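Local atomic coordinates of DUF327 domain-containing protein (Thermotoga maritima MSB8, PDB entry 2P61), a protein that is of unknown function but belongs to the DUF327 family and folds as a single-chain, all-helical bundle. Residues Asp47-Glu55 with Phe86-Ile94; Val60-Pro71 with Leu138-Ile149. One frame throughout, in Å; residues are numbered along the deposited sequence.

Contact 1: residues Asp47-Glu55 with Phe86-Ile94; sequences DHFEKLLEE and FLKLIEKKI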
# COMPACT_ATOMS: atom_id res chain seq x y z
N ASP A 47 -12.57 -14.72 5.62
CA ASP A 47 -11.37 -14.84 6.44
C ASP A 47 -10.14 -15.01 5.57
O ASP A 47 -9.08 -14.44 5.83
CB ASP A 47 -11.45 -16.02 7.41
CG ASP A 47 -12.70 -15.98 8.26
OD1 ASP A 47 -13.49 -14.99 8.17
OD2 ASP A 47 -12.89 -16.98 8.99
N HIS A 48 -10.27 -15.82 4.54
CA HIS A 48 -9.21 -15.93 3.57
C HIS A 48 -8.79 -14.56 3.04
O HIS A 48 -7.62 -14.24 3.03
CB HIS A 48 -9.64 -16.81 2.41
CG HIS A 48 -8.56 -17.08 1.45
ND1 HIS A 48 -7.38 -17.71 1.82
CD2 HIS A 48 -8.44 -16.80 0.13
CE1 HIS A 48 -6.58 -17.80 0.77
NE2 HIS A 48 -7.21 -17.27 -0.28
N PHE A 49 -9.75 -13.76 2.60
CA PHE A 49 -9.46 -12.53 1.91
C PHE A 49 -8.84 -11.55 2.92
O PHE A 49 -7.85 -10.92 2.62
CB PHE A 49 -10.71 -11.97 1.22
CG PHE A 49 -10.51 -10.62 0.60
CD1 PHE A 49 -9.95 -10.50 -0.66
CD2 PHE A 49 -10.87 -9.46 1.29
CE1 PHE A 49 -9.74 -9.25 -1.23
CE2 PHE A 49 -10.64 -8.18 0.73
CZ PHE A 49 -10.08 -8.09 -0.55
N GLU A 50 -9.41 -11.48 4.12
CA GLU A 50 -8.81 -10.82 5.28
C GLU A 50 -7.34 -11.15 5.65
O GLU A 50 -6.61 -10.26 6.13
CB GLU A 50 -9.67 -11.10 6.51
CG GLU A 50 -10.72 -10.07 6.82
CD GLU A 50 -10.98 -9.10 5.70
OE1 GLU A 50 -10.54 -7.93 5.82
OE2 GLU A 50 -11.62 -9.50 4.70
N LYS A 51 -6.92 -12.40 5.45
CA LYS A 51 -5.52 -12.82 5.68
C LYS A 51 -4.62 -12.43 4.52
O LYS A 51 -3.43 -12.07 4.70
CB LYS A 51 -5.38 -14.34 5.94
CG LYS A 51 -4.09 -14.98 5.35
CD LYS A 51 -3.60 -16.23 6.15
CE LYS A 51 -2.55 -17.15 5.39
NZ LYS A 51 -2.90 -17.50 3.97
N LEU A 52 -5.19 -12.51 3.33
CA LEU A 52 -4.53 -11.99 2.16
C LEU A 52 -4.23 -10.51 2.33
O LEU A 52 -3.13 -10.08 2.08
CB LEU A 52 -5.35 -12.20 0.92
CG LEU A 52 -5.07 -13.39 0.01
CD1 LEU A 52 -5.34 -12.78 -1.36
CD2 LEU A 52 -3.66 -13.98 0.04
N LEU A 53 -5.22 -9.76 2.77
CA LEU A 53 -5.18 -8.30 2.82
C LEU A 53 -4.24 -7.77 3.93
O LEU A 53 -3.43 -6.87 3.68
CB LEU A 53 -6.59 -7.77 3.02
CG LEU A 53 -6.84 -6.27 3.20
CD1 LEU A 53 -6.47 -5.33 2.01
CD2 LEU A 53 -8.31 -6.14 3.57
N GLU A 54 -4.35 -8.33 5.13
CA GLU A 54 -3.37 -8.16 6.19
C GLU A 54 -1.97 -8.40 5.72
O GLU A 54 -1.15 -7.50 5.83
CB GLU A 54 -3.67 -9.17 7.24
CG GLU A 54 -2.98 -9.13 8.54
CD GLU A 54 -3.61 -10.24 9.36
OE1 GLU A 54 -3.29 -11.45 9.13
OE2 GLU A 54 -4.52 -9.88 10.15
N GLU A 55 -1.68 -9.59 5.21
CA GLU A 55 -0.37 -9.89 4.63
C GLU A 55 0.10 -8.85 3.63
O GLU A 55 1.27 -8.73 3.40
CB GLU A 55 -0.38 -11.26 3.91
CG GLU A 55 -0.23 -12.49 4.80
CD GLU A 55 -0.60 -13.84 4.09
OE1 GLU A 55 -0.38 -14.00 2.84
OE2 GLU A 55 -1.15 -14.74 4.81
N PHE A 86 -1.32 -4.11 -2.55
CA PHE A 86 -2.27 -3.62 -1.52
C PHE A 86 -3.52 -2.94 -2.16
O PHE A 86 -4.64 -3.25 -1.78
CB PHE A 86 -1.62 -2.81 -0.37
CG PHE A 86 -2.61 -2.29 0.59
CD1 PHE A 86 -3.05 -3.08 1.62
CD2 PHE A 86 -3.19 -1.06 0.42
CE1 PHE A 86 -4.05 -2.67 2.48
CE2 PHE A 86 -4.18 -0.63 1.29
CZ PHE A 86 -4.61 -1.45 2.29
N LEU A 87 -3.35 -2.10 -3.16
CA LEU A 87 -4.52 -1.29 -3.70
C LEU A 87 -5.66 -2.11 -4.46
O LEU A 87 -6.83 -1.69 -4.49
CB LEU A 87 -4.03 -0.06 -4.53
CG LEU A 87 -3.19 0.96 -3.76
CD1 LEU A 87 -2.66 2.14 -4.50
CD2 LEU A 87 -3.99 1.55 -2.55
N LYS A 88 -5.29 -3.25 -5.06
CA LYS A 88 -6.23 -4.22 -5.63
C LYS A 88 -7.11 -4.80 -4.52
O LYS A 88 -8.34 -4.71 -4.56
CB LYS A 88 -5.45 -5.35 -6.35
CG LYS A 88 -4.88 -4.87 -7.70
CD LYS A 88 -4.06 -5.93 -8.51
CE LYS A 88 -3.20 -5.17 -9.64
NZ LYS A 88 -2.00 -6.01 -10.19
N LEU A 89 -6.50 -5.36 -3.50
CA LEU A 89 -7.29 -6.00 -2.49
C LEU A 89 -8.27 -5.06 -1.84
O LEU A 89 -9.42 -5.38 -1.82
CB LEU A 89 -6.42 -6.72 -1.49
CG LEU A 89 -5.72 -7.95 -2.04
CD1 LEU A 89 -4.25 -8.03 -1.48
CD2 LEU A 89 -6.56 -9.16 -1.66
N ILE A 90 -7.84 -3.90 -1.31
CA ILE A 90 -8.75 -2.91 -0.71
C ILE A 90 -9.81 -2.36 -1.67
O ILE A 90 -10.93 -2.13 -1.22
CB ILE A 90 -8.01 -1.69 -0.04
CG1 ILE A 90 -8.80 -1.12 1.15
CG2 ILE A 90 -7.68 -0.59 -1.07
CD1 ILE A 90 -8.51 -1.80 2.48
N GLU A 91 -9.49 -2.14 -2.95
CA GLU A 91 -10.53 -1.84 -3.93
C GLU A 91 -11.65 -2.84 -3.79
O GLU A 91 -12.78 -2.44 -3.46
CB GLU A 91 -10.05 -1.92 -5.38
CG GLU A 91 -10.01 -0.57 -6.06
CD GLU A 91 -10.21 -0.63 -7.58
OE1 GLU A 91 -11.02 -1.49 -8.07
OE2 GLU A 91 -9.58 0.21 -8.27
N LYS A 92 -11.33 -4.13 -4.02
CA LYS A 92 -12.28 -5.22 -3.91
C LYS A 92 -13.09 -5.05 -2.65
O LYS A 92 -14.27 -4.86 -2.71
CB LYS A 92 -11.62 -6.60 -3.98
CG LYS A 92 -10.98 -6.93 -5.36
CD LYS A 92 -10.72 -8.46 -5.52
CE LYS A 92 -9.53 -8.81 -6.55
NZ LYS A 92 -8.72 -10.11 -6.23
N LYS A 93 -12.47 -5.03 -1.49
CA LYS A 93 -13.25 -4.83 -0.28
C LYS A 93 -14.12 -3.55 -0.28
O LYS A 93 -15.29 -3.60 0.08
CB LYS A 93 -12.38 -4.88 0.97
CG LYS A 93 -13.23 -5.07 2.20
CD LYS A 93 -12.55 -4.72 3.51
CE LYS A 93 -13.28 -5.48 4.64
NZ LYS A 93 -12.35 -5.95 5.74
N ILE A 94 -13.60 -2.41 -0.68
CA ILE A 94 -14.43 -1.23 -0.55
C ILE A 94 -15.58 -1.27 -1.50
O ILE A 94 -16.68 -0.91 -1.10
CB ILE A 94 -13.64 0.09 -0.57
CG1 ILE A 94 -13.14 0.37 0.83
CG2 ILE A 94 -14.50 1.30 -1.04
CD1 ILE A 94 -11.70 0.74 0.87
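Phe49, Leu53 and Leu89 carry the apolar part of this contact. The two leucines lie alongside each other, pointing opposite ways, where the backbones come closest, with their CA atoms 6.2 Å apart. With chi1 at 176°, Leu53 holds CG anti to its own nitrogen, which brings CD1 to the second helix: the methyl lies 3.6 Å from CE1 of Phe86 and 3.8 Å from CB of Leu89, with CD1 of Ile90 beyond. The CE1 side of the Phe49 ring lies against CD2 of Leu89. This ring turns an edge to the other helix, with the carbonyl O of Leu89 in the ring plane off CZ and CB of Lys93 near that plane, 3.7 Å from CE2. Leu52 adds CD1 against CD2 of Leu89.

The one polar link is a salt bridge, 2.7 Å from NZ of Lys93 to OE1 of Glu50. The lysine crosses the glutamate at about a right angle, and its nitrogen sits above the carboxylate, 50° out of the plane. Glu50 CB points away from the partner helix, and a bend at chi2 brings its carboxylate back.

Axes 9.6 Å apart at 143° describe an antiparallel but splayed helix pair, an apolar seam bordered by an ion pair, as in helical bundles.

Contact 2: residues Val60-Pro71 with Leu138-Ile149; sequences VIDSGNELVRSP and LAARIEEINGLI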
# COMPACT_ATOMS: atom_id res chain seq x y z
N VAL A 60 3.84 -4.20 2.46
CA VAL A 60 4.05 -2.75 2.25
C VAL A 60 5.01 -2.10 3.32
O VAL A 60 5.87 -1.26 2.94
CB VAL A 60 2.77 -1.95 2.35
CG1 VAL A 60 3.10 -0.51 2.19
CG2 VAL A 60 1.70 -2.40 1.24
N ILE A 61 4.84 -2.46 4.62
CA ILE A 61 5.65 -1.93 5.67
C ILE A 61 7.02 -2.58 5.55
O ILE A 61 8.03 -1.88 5.56
CB ILE A 61 5.22 -2.32 7.11
CG1 ILE A 61 3.75 -2.08 7.49
CG2 ILE A 61 6.16 -1.60 8.09
CD1 ILE A 61 3.28 -0.69 7.31
N ASP A 62 7.07 -3.92 5.42
CA ASP A 62 8.35 -4.68 5.44
C ASP A 62 9.29 -4.18 4.35
O ASP A 62 10.45 -3.89 4.62
CB ASP A 62 8.15 -6.21 5.44
CG ASP A 62 9.47 -7.02 5.17
OD1 ASP A 62 10.55 -6.41 4.96
OD2 ASP A 62 9.45 -8.31 5.14
N SER A 63 8.79 -4.02 3.11
CA SER A 63 9.62 -3.47 2.00
C SER A 63 9.87 -1.91 2.01
O SER A 63 10.89 -1.43 1.36
CB SER A 63 8.96 -3.82 0.66
OG SER A 63 7.57 -3.36 0.59
N GLY A 64 8.94 -1.12 2.64
CA GLY A 64 9.16 0.32 2.94
C GLY A 64 10.44 0.32 3.79
O GLY A 64 11.51 0.87 3.39
N ASN A 65 10.39 -0.42 4.91
CA ASN A 65 11.50 -0.47 5.86
C ASN A 65 12.78 -0.94 5.17
O ASN A 65 13.86 -0.27 5.28
CB ASN A 65 11.12 -1.17 7.19
CG ASN A 65 10.35 -0.18 8.21
OD1 ASN A 65 10.82 0.94 8.53
ND2 ASN A 65 9.21 -0.63 8.74
N GLU A 66 12.71 -2.00 4.36
CA GLU A 66 13.92 -2.39 3.60
C GLU A 66 14.37 -1.34 2.57
O GLU A 66 15.56 -1.13 2.35
CB GLU A 66 13.73 -3.70 2.89
CG GLU A 66 15.07 -4.37 2.49
CD GLU A 66 15.72 -5.15 3.63
OE1 GLU A 66 14.99 -5.68 4.48
OE2 GLU A 66 16.96 -5.20 3.68
N LEU A 67 13.43 -0.66 1.92
CA LEU A 67 13.85 0.33 0.92
C LEU A 67 14.74 1.32 1.68
O LEU A 67 15.83 1.61 1.20
CB LEU A 67 12.70 0.99 0.20
CG LEU A 67 12.87 2.22 -0.70
CD1 LEU A 67 13.78 2.01 -1.97
CD2 LEU A 67 11.40 2.79 -1.08
N VAL A 68 14.31 1.73 2.89
CA VAL A 68 15.02 2.72 3.75
C VAL A 68 16.46 2.38 4.08
O VAL A 68 17.28 3.26 4.14
CB VAL A 68 14.20 3.04 5.06
CG1 VAL A 68 14.85 4.09 5.96
CG2 VAL A 68 12.85 3.56 4.68
N ARG A 69 16.73 1.09 4.30
CA ARG A 69 18.01 0.50 4.68
C ARG A 69 18.94 0.49 3.49
O ARG A 69 20.10 0.86 3.62
CB ARG A 69 17.79 -0.93 5.21
CG ARG A 69 16.89 -1.02 6.44
CD ARG A 69 16.89 -2.35 7.33
NE ARG A 69 18.16 -3.01 7.64
CZ ARG A 69 18.86 -2.94 8.80
NH1 ARG A 69 18.53 -2.17 9.85
NH2 ARG A 69 19.99 -3.63 8.89
N SER A 70 18.47 0.05 2.33
CA SER A 70 19.26 0.29 1.07
C SER A 70 18.38 0.70 -0.10
O SER A 70 17.60 -0.11 -0.63
CB SER A 70 20.13 -0.95 0.70
OG SER A 70 19.34 -2.12 0.52
N PRO A 71 18.52 1.97 -0.54
CA PRO A 71 17.55 2.43 -1.49
C PRO A 71 17.94 1.90 -2.87
O PRO A 71 18.28 2.65 -3.77
CB PRO A 71 17.67 3.95 -1.39
CG PRO A 71 18.75 4.21 -0.40
CD PRO A 71 19.53 3.01 -0.30
N LEU A 138 14.05 10.12 2.90
CA LEU A 138 13.42 8.87 2.57
C LEU A 138 12.68 8.13 3.68
O LEU A 138 11.63 7.60 3.39
CB LEU A 138 14.41 7.93 1.89
CG LEU A 138 13.95 6.57 1.40
CD1 LEU A 138 12.86 6.65 0.35
CD2 LEU A 138 15.18 5.84 0.84
N ALA A 139 13.19 8.04 4.92
CA ALA A 139 12.50 7.39 5.98
C ALA A 139 11.17 8.09 6.05
O ALA A 139 10.15 7.41 6.01
CB ALA A 139 13.23 7.52 7.22
N ALA A 140 11.14 9.44 6.05
CA ALA A 140 9.88 10.19 6.29
C ALA A 140 8.88 10.15 5.13
O ALA A 140 7.69 10.19 5.37
CB ALA A 140 10.12 11.62 6.62
N ARG A 141 9.36 10.16 3.89
CA ARG A 141 8.54 9.86 2.70
C ARG A 141 7.87 8.52 2.86
O ARG A 141 6.73 8.38 2.46
CB ARG A 141 9.41 9.79 1.47
CG ARG A 141 9.81 11.15 1.06
CD ARG A 141 10.44 11.16 -0.28
NE ARG A 141 10.85 12.52 -0.57
CZ ARG A 141 10.07 13.40 -1.15
NH1 ARG A 141 8.85 13.04 -1.58
NH2 ARG A 141 10.53 14.61 -1.33
N ILE A 142 8.54 7.55 3.48
CA ILE A 142 7.89 6.28 3.69
C ILE A 142 6.90 6.18 4.91
O ILE A 142 5.87 5.51 4.83
CB ILE A 142 8.94 5.19 3.64
CG1 ILE A 142 9.44 5.04 2.18
CG2 ILE A 142 8.42 3.88 4.16
CD1 ILE A 142 10.76 4.32 2.19
N GLU A 143 7.16 6.85 6.04
CA GLU A 143 6.19 6.85 7.07
C GLU A 143 4.91 7.45 6.51
O GLU A 143 3.79 6.95 6.73
CB GLU A 143 6.72 7.61 8.29
CG GLU A 143 7.63 6.67 9.07
CD GLU A 143 8.66 7.32 9.93
OE1 GLU A 143 8.78 8.60 9.83
OE2 GLU A 143 9.31 6.51 10.72
N GLU A 144 5.07 8.50 5.73
CA GLU A 144 3.94 9.18 5.20
C GLU A 144 3.15 8.31 4.22
O GLU A 144 1.94 8.25 4.36
CB GLU A 144 4.34 10.55 4.63
CG GLU A 144 3.52 11.06 3.45
CD GLU A 144 3.84 12.56 3.06
OE1 GLU A 144 4.92 12.85 2.39
OE2 GLU A 144 2.96 13.41 3.41
N ILE A 145 3.78 7.61 3.26
CA ILE A 145 3.04 6.72 2.36
C ILE A 145 2.40 5.50 3.11
O ILE A 145 1.17 5.17 2.91
CB ILE A 145 3.90 6.25 1.15
CG1 ILE A 145 4.20 7.37 0.15
CG2 ILE A 145 3.27 5.04 0.40
CD1 ILE A 145 5.55 7.07 -0.45
N ASN A 146 3.19 4.85 3.99
CA ASN A 146 2.56 3.91 4.95
C ASN A 146 1.35 4.55 5.67
O ASN A 146 0.33 3.91 5.88
CB ASN A 146 3.56 3.47 5.93
CG ASN A 146 4.72 2.74 5.27
OD1 ASN A 146 4.82 2.71 4.00
ND2 ASN A 146 5.64 2.19 6.10
N GLY A 147 1.45 5.82 6.06
CA GLY A 147 0.45 6.39 6.93
C GLY A 147 -0.79 6.22 6.13
O GLY A 147 -1.75 5.73 6.64
N LEU A 148 -0.70 6.53 4.85
CA LEU A 148 -1.87 6.57 3.95
C LEU A 148 -2.39 5.19 3.58
O LEU A 148 -3.57 5.02 3.28
CB LEU A 148 -1.55 7.30 2.64
CG LEU A 148 -1.09 8.77 2.71
CD1 LEU A 148 -0.63 9.16 1.30
CD2 LEU A 148 -2.20 9.59 3.17
N ILE A 149 -1.51 4.21 3.61
CA ILE A 149 -1.95 2.91 3.28
C ILE A 149 -2.71 2.38 4.42
O ILE A 149 -3.74 1.79 4.19
CB ILE A 149 -0.81 2.01 2.77
CG1 ILE A 149 -0.58 2.37 1.30
CG2 ILE A 149 -1.10 0.48 3.05
CD1 ILE A 149 0.85 2.24 0.97
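Ile142 reaches across to helix 60-69 with both branches. Its CG1 stands anti to the carbonyl carbon (chi1 -70°), and the extended chi2 carries CD1 between Leu67 and Val68, 3.7 Å from CD2 of Leu67. Ile142 and Val68 run side by side with their ends pointing opposite ways, whereas Leu67 meets the isoleucine at a slant. The other branch, CG2, lies over the backbone of Gly64, 3.8 Å from its CA; a beta carbon there would probably come too close to this methyl.

The two methyls of Val68 divide the work: CG2 meets CD1 of Ile142, and CG1 lies 4.0 Å from CB of Ala139. With both methyls gone, as in an alanine here, a gap is likely to open beside Ala139 and the end of Ile142 to be less firmly confined. Beyond the helix end, Pro71 CB rests 3.8 Å from CD2 of Leu138.

Toward the other end, Asn146 runs between Val60 and Ile61. Its ND2 is 3.9 Å from CD1 of Ile61, and its OD1 faces CG1 of Val60 but is hydrogen-bonded elsewhere, to the hydroxyl of Tyr79 on helix 73-95. Val60 CG1 also touches CD1 of Ile149, 3.8 Å away.

No hydrogen bond spans the nearly antiparallel pair (170°, axes 9.5 Å apart), which implies that shape and apolar burial hold these faces together, while the buried amide oxygen of Asn146 is satisfied by a third helix.

In the fold
From the N-terminal side, helix 37-69 supplies residues 47-55 to contact 1 and then, with the turn that follows it, residues 60-71 to contact 2. The chain enters helix 73-95, where residues 86-94 close the first loop over 31 positions. It continues through helix 105-129 before residues 138-149 close the second, over 67 positions. The segments alternate along the sequence, so the loops cross instead of nesting. Contact centres lie about 20 Å apart, on opposite sides of the chain's centre, yet the contacts meet: Phe86 CD2 is 3.7 Å from Ile149 CG2, and Phe86 CB packs on Val60. Helix 37-69 thus ties helix 73-95 to helix 138-153, and helix 105-129 packs against both.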